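Local coordinates for single-stranded DNA-binding protein (Thermus thermophilus, PDB 2CWA) that binds single-stranded DNA through OB folds and probably recruits partner proteins to DNA during replication, recombination and repair, at residues 56-61 and 99-104; 14-19 and 31-36. One frame throughout, in Å; residues are numbered along the deposited sequence.

How the contacts relate
From the N terminus, strand 5-22 runs up to the turn before strand 28-39, and contact 2 (14-19 with 31-36) closes this hairpin, the first of the N-terminal OB fold. The chain then passes into strand 49-59, which lies beside strand 28-39. Contact 1 (56-61 with 99-104) closes a longer loop that holds the rest of helix 60-64 and strand 75-85, pairing strands 49-59 and 96-107 in parallel as in OB barrels. The two closures follow one another without crossing or nesting. They meet where V56 probably hydrogen-bonds to L32, R57 forms a salt bridge with D31, and L104 packs on L32, so that hairpin and parallel pair share one barrel wall.

Contact 1. Residues 56-61 and 99-104. With NO3 (nitrate ion), chain C.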
loop_
_atom_site.group_PDB
_atom_site.type_symbol
_atom_site.label_atom_id
_atom_site.label_comp_id
_atom_site.label_asym_id
_atom_site.label_seq_id
_atom_site.Cartn_x
_atom_site.Cartn_y
_atom_site.Cartn_z
ATOM N N VAL A 56 -5.340 2.513 6.726
ATOM C CA VAL A 56 -4.411 1.756 7.551
ATOM C C VAL A 56 -5.092 1.407 8.863
ATOM O O VAL A 56 -5.868 2.198 9.389
ATOM C CB VAL A 56 -3.145 2.576 7.854
ATOM C CG1 VAL A 56 -2.198 1.764 8.685
ATOM C CG2 VAL A 56 -2.469 2.999 6.553
ATOM N N ARG A 57 -4.789 0.227 9.394
ATOM C CA ARG A 57 -5.390 -0.199 10.650
ATOM C C ARG A 57 -4.384 -0.454 11.763
ATOM O O ARG A 57 -3.485 -1.285 11.627
ATOM C CB ARG A 57 -6.219 -1.463 10.436
ATOM C CG ARG A 57 -6.704 -2.108 11.729
ATOM C CD ARG A 57 -7.750 -3.177 11.446
ATOM N NE ARG A 57 -8.995 -2.588 10.966
ATOM C CZ ARG A 57 -10.085 -3.284 10.659
ATOM N NH1 ARG A 57 -10.088 -4.608 10.779
ATOM N NH2 ARG A 57 -11.175 -2.656 10.239
ATOM N N LEU A 58 -4.548 0.280 12.857
ATOM C CA LEU A 58 -3.710 0.128 14.043
ATOM C C LEU A 58 -4.521 -0.711 15.028
ATOM O O LEU A 58 -5.747 -0.602 15.057
ATOM C CB LEU A 58 -3.422 1.483 14.679
ATOM C CG LEU A 58 -2.171 2.259 14.276
ATOM C CD1 LEU A 58 -2.150 3.586 15.023
ATOM C CD2 LEU A 58 -0.929 1.445 14.613
ATOM N N LEU A 59 -3.849 -1.540 15.823
ATOM C CA LEU A 59 -4.542 -2.377 16.806
ATOM C C LEU A 59 -3.927 -2.269 18.199
ATOM O O LEU A 59 -2.839 -1.718 18.380
ATOM C CB LEU A 59 -4.505 -3.854 16.391
ATOM C CG LEU A 59 -5.116 -4.337 15.078
ATOM C CD1 LEU A 59 -4.895 -5.844 14.954
ATOM C CD2 LEU A 59 -6.601 -4.008 15.040
ATOM N N GLY A 60 -4.649 -2.800 19.182
ATOM C CA GLY A 60 -4.172 -2.829 20.556
ATOM C C GLY A 60 -3.579 -1.584 21.175
ATOM O O GLY A 60 -4.107 -0.482 21.026
ATOM N N ARG A 61 -2.469 -1.764 21.884
ATOM C CA ARG A 61 -1.825 -0.653 22.570
ATOM C C ARG A 61 -1.354 0.472 21.655
ATOM O O ARG A 61 -1.387 1.636 22.047
ATOM C CB ARG A 61 -0.658 -1.158 23.431
ATOM C CG ARG A 61 0.424 -1.890 22.670
ATOM C CD ARG A 61 1.599 -2.244 23.584
ATOM N NE ARG A 61 2.686 -2.882 22.841
ATOM C CZ ARG A 61 3.377 -2.293 21.871
ATOM N NH1 ARG A 61 3.103 -1.045 21.519
ATOM N NH2 ARG A 61 4.334 -2.957 21.241
ATOM N N ILE A 99 -3.727 -2.844 4.854
ATOM C CA ILE A 99 -2.489 -2.274 5.348
ATOM C C ILE A 99 -2.565 -2.200 6.864
ATOM O O ILE A 99 -3.317 -1.405 7.433
ATOM C CB ILE A 99 -2.263 -0.855 4.792
ATOM C CG1 ILE A 99 -2.215 -0.900 3.267
ATOM C CG2 ILE A 99 -0.970 -0.273 5.357
ATOM C CD1 ILE A 99 -2.295 0.474 2.626
ATOM N N ARG A 100 -1.775 -3.041 7.512
ATOM C CA ARG A 100 -1.728 -3.093 8.962
ATOM C C ARG A 100 -0.599 -2.214 9.479
ATOM O O ARG A 100 0.562 -2.421 9.130
ATOM C CB ARG A 100 -1.501 -4.538 9.405
ATOM C CG ARG A 100 -1.178 -4.718 10.875
ATOM C CD ARG A 100 -2.408 -4.562 11.762
ATOM N NE ARG A 100 -2.174 -5.134 13.084
ATOM C CZ ARG A 100 -1.265 -4.688 13.942
ATOM N NH1 ARG A 100 -0.499 -3.656 13.619
ATOM N NH2 ARG A 100 -1.106 -5.281 15.117
ATOM N N ALA A 101 -0.937 -1.225 10.299
ATOM C CA ALA A 101 0.077 -0.353 10.872
ATOM C C ALA A 101 0.554 -0.952 12.189
ATOM O O ALA A 101 -0.251 -1.186 13.083
ATOM C CB ALA A 101 -0.496 1.020 11.124
ATOM N N ASP A 102 1.851 -1.214 12.312
ATOM C CA ASP A 102 2.364 -1.750 13.565
ATOM C C ASP A 102 2.655 -0.584 14.499
ATOM O O ASP A 102 2.465 -0.681 15.713
ATOM C CB ASP A 102 3.642 -2.570 13.339
ATOM C CG ASP A 102 3.354 -3.955 12.787
ATOM O OD1 ASP A 102 2.329 -4.545 13.188
ATOM O OD2 ASP A 102 4.147 -4.462 11.963
ATOM N N PHE A 103 3.091 0.528 13.914
ATOM C CA PHE A 103 3.435 1.725 14.666
ATOM C C PHE A 103 3.011 2.986 13.918
ATOM O O PHE A 103 3.007 3.015 12.693
ATOM C CB PHE A 103 4.950 1.811 14.852
ATOM C CG PHE A 103 5.538 0.692 15.659
ATOM C CD1 PHE A 103 5.479 0.714 17.044
ATOM C CD2 PHE A 103 6.180 -0.371 15.027
ATOM C CE1 PHE A 103 6.057 -0.308 17.798
ATOM C CE2 PHE A 103 6.760 -1.396 15.769
ATOM C CZ PHE A 103 6.698 -1.360 17.157
ATOM N N LEU A 104 2.670 4.025 14.668
ATOM C CA LEU A 104 2.324 5.312 14.086
ATOM C C LEU A 104 3.035 6.354 14.924
ATOM O O LEU A 104 3.107 6.237 16.148
ATOM C CB LEU A 104 0.814 5.576 14.107
ATOM C CG LEU A 104 0.439 6.971 13.572
ATOM C CD1 LEU A 104 -0.942 6.935 12.938
ATOM C CD2 LEU A 104 0.501 8.001 14.691
HETATM N N NO3 C . -0.454 -3.569 19.501
HETATM O O1 NO3 C . -0.568 -4.267 18.519
HETATM O O2 NO3 C . -0.819 -3.988 20.596
HETATM O O3 NO3 C . 0.025 -2.454 19.401
HETATM O O HOH W 1 -0.984 -2.029 15.630
#
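R57 and R100 are paired in a parallel bridge between strands 49-59 and 96-107, the pairing that closes an OB barrel. The backbone of R57 uses both its polar groups here. Its N donates to I99 O at 2.9 Å, while its O receives A101 N, also at 2.9 Å. Past this point the strands splay and a water takes over, accepting from L59 N and donating to A101 O.

Apolar contacts fill the face carrying V56, L58, I99 and A101. L58 spreads its two methyls, CD2 lying 3.5 Å from A101 CB and CD1 3.7 Å from L104 CB; V56 CG2 meets I99 CG2 at 3.8 Å. W66 touches both L58 and L104.

On the other face R100 does the work. With CG anti to the backbone N and a bend at chi2 (75°), its chain passes R57 O and lies across L59. R100 NE comes to 3.4 Å from L59 CD1, and L59 CB covers one guanidinium face. NH1 of R100 sits 3.0 Å from D102 OD1, a salt bridge of charge alone, as no N-H points at the oxygen. Replacing R100 with alanine would probably uncover L59 and remove one of the positive charges near D102, R81 being another.

A nitrate, probably from the crystallisation liquor, accepts from R61 N and Q62 N in helix 60-64, with R61 CG against it and the R100 guanidinium nearby. The contact thus sets an apolar, buried face against a polar one on which R57 is matched by D31 and R100 by D102, and beside it the backbone N-H groups of R61 and Q62 can receive a small anion.

Contact 2. Residues 14-19 and 31-36; sequences LATRPD and DLTLAG
L14 and L34 run alongside each other, L14 CD2 against L34 CD1, as a non-hydrogen-bonded pair in the antiparallel hairpin of strands 5-22 and 28-39, the first two strands of the OB fold. One residue on, A15 N donates to T33 O at 2.9 Å, and the A15 methyl rests against CG2 of T33. The chain then bows away through T16 and R17 before returning at P18. By D19 the register has shifted by two, and pairing resumes there as a hydrogen-bonded pair with D31, its D19 N to D31 O and D31 N to D19 O bonds both 3.1 Å long.

Between these two ladders L32 fills the inner side. Its CB lies 4.2 Å from L14 CD2. CG, turned anti to the carbonyl carbon (chi1 -55°), meets the P18 ring at CB, 3.9 Å away. At the tip, CD2 of L32 comes to 3.9 Å from L14 CD2, the same methyl that touches L34, while L104 packs on L32 from strand 96-107. All three leucines are buried, L14 and L34 both resting on V76 and L34 also on V78 of strand 75-85, which places them in the barrel interior.

At the D19 and D31 end the other face is polar. The D31 carboxylate is held by a salt bridge to R57, and a water donates to both D19 OD2 and D31 O, tying the D19 side chain to the neighbouring strand. Where the bowed loop leaves the strand, a second water bridges the two backbones: it donates to T16 O at 2.7 Å and accepts from T33 N at 2.9 Å.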
loop_
_atom_site.group_PDB
_atom_site.type_symbol
_atom_site.label_atom_id
_atom_site.label_comp_id
_atom_site.label_asym_id
_atom_site.label_seq_id
_atom_site.Cartn_x
_atom_site.Cartn_y
_atom_site.Cartn_z
ATOM N N LEU A 14 -3.541 12.869 7.559
ATOM C CA LEU A 14 -4.781 12.155 7.829
ATOM C C LEU A 14 -5.875 12.859 7.035
ATOM O O LEU A 14 -6.159 14.033 7.278
ATOM C CB LEU A 14 -5.113 12.194 9.317
ATOM C CG LEU A 14 -4.113 11.461 10.214
ATOM C CD1 LEU A 14 -4.614 11.485 11.644
ATOM C CD2 LEU A 14 -3.937 10.034 9.721
ATOM N N ALA A 15 -6.464 12.145 6.083
ATOM C CA ALA A 15 -7.514 12.702 5.231
ATOM C C ALA A 15 -8.748 13.122 6.021
ATOM O O ALA A 15 -9.429 14.092 5.667
ATOM C CB ALA A 15 -7.897 11.691 4.164
ATOM N N THR A 16 -9.029 12.383 7.091
ATOM C CA THR A 16 -10.171 12.655 7.959
ATOM C C THR A 16 -9.812 12.252 9.382
ATOM O O THR A 16 -8.816 11.562 9.609
ATOM C CB THR A 16 -11.401 11.828 7.554
ATOM O OG1 THR A 16 -11.073 10.434 7.613
ATOM C CG2 THR A 16 -11.851 12.183 6.148
ATOM N N ARG A 17 -10.621 12.688 10.341
ATOM C CA ARG A 17 -10.385 12.328 11.729
ATOM C C ARG A 17 -10.542 10.805 11.787
ATOM O O ARG A 17 -11.497 10.252 11.243
ATOM C CB ARG A 17 -11.408 13.020 12.637
ATOM C CG ARG A 17 -11.053 12.972 14.116
ATOM C CD ARG A 17 -11.970 13.871 14.937
ATOM N NE ARG A 17 -11.606 13.864 16.352
ATOM C CZ ARG A 17 -10.440 14.290 16.825
ATOM N NH1 ARG A 17 -9.519 14.762 15.996
ATOM N NH2 ARG A 17 -10.186 14.234 18.127
ATOM N N PRO A 18 -9.597 10.109 12.436
ATOM C CA PRO A 18 -9.623 8.646 12.558
ATOM C C PRO A 18 -10.824 8.057 13.299
ATOM O O PRO A 18 -11.394 8.690 14.187
ATOM C CB PRO A 18 -8.297 8.341 13.252
ATOM C CG PRO A 18 -8.113 9.531 14.131
ATOM C CD PRO A 18 -8.479 10.676 13.206
ATOM N N ASP A 19 -11.192 6.834 12.923
ATOM C CA ASP A 19 -12.325 6.141 13.531
ATOM C C ASP A 19 -11.858 5.055 14.505
ATOM O O ASP A 19 -11.311 4.032 14.087
ATOM C CB ASP A 19 -13.197 5.515 12.436
ATOM C CG ASP A 19 -13.675 6.538 11.413
ATOM O OD1 ASP A 19 -14.332 7.523 11.815
ATOM O OD2 ASP A 19 -13.390 6.352 10.209
ATOM N N ASP A 31 -8.799 2.805 12.672
ATOM C CA ASP A 31 -8.666 2.867 11.227
ATOM C C ASP A 31 -8.387 4.308 10.838
ATOM O O ASP A 31 -9.090 5.228 11.267
ATOM C CB ASP A 31 -9.936 2.364 10.537
ATOM C CG ASP A 31 -10.088 0.858 10.627
ATOM O OD1 ASP A 31 -9.071 0.149 10.452
ATOM O OD2 ASP A 31 -11.219 0.381 10.858
ATOM N N LEU A 32 -7.341 4.497 10.043
ATOM C CA LEU A 32 -6.947 5.826 9.598
ATOM C C LEU A 32 -6.834 5.841 8.081
ATOM O O LEU A 32 -6.644 4.804 7.452
ATOM C CB LEU A 32 -5.588 6.214 10.203
ATOM C CG LEU A 32 -5.404 6.158 11.722
ATOM C CD1 LEU A 32 -5.209 4.718 12.160
ATOM C CD2 LEU A 32 -4.196 6.977 12.123
ATOM N N THR A 33 -6.961 7.023 7.494
ATOM C CA THR A 33 -6.833 7.156 6.055
ATOM C C THR A 33 -5.692 8.135 5.843
ATOM O O THR A 33 -5.782 9.293 6.248
ATOM C CB THR A 33 -8.121 7.722 5.411
ATOM O OG1 THR A 33 -9.218 6.839 5.678
ATOM C CG2 THR A 33 -7.953 7.844 3.900
ATOM N N LEU A 34 -4.605 7.650 5.251
ATOM C CA LEU A 34 -3.446 8.495 4.982
ATOM C C LEU A 34 -3.507 8.919 3.534
ATOM O O LEU A 34 -3.799 8.111 2.655
ATOM C CB LEU A 34 -2.130 7.746 5.239
ATOM C CG LEU A 34 -1.621 7.742 6.684
ATOM C CD1 LEU A 34 -2.620 7.010 7.572
ATOM C CD2 LEU A 34 -0.243 7.069 6.744
ATOM N N ALA A 35 -3.228 10.190 3.295
ATOM C CA ALA A 35 -3.268 10.725 1.947
ATOM C C ALA A 35 -1.973 11.454 1.624
ATOM O O ALA A 35 -1.446 12.208 2.446
ATOM C CB ALA A 35 -4.458 11.677 1.801
ATOM N N GLY A 36 -1.477 11.224 0.416
ATOM C CA GLY A 36 -0.255 11.869 -0.012
ATOM C C GLY A 36 -0.169 11.910 -1.520
ATOM O O GLY A 36 -0.969 11.295 -2.229
HETATM O O HOH W 2 -8.301 8.946 9.176
HETATM O O HOH W 3 -10.607 7.262 9.300
#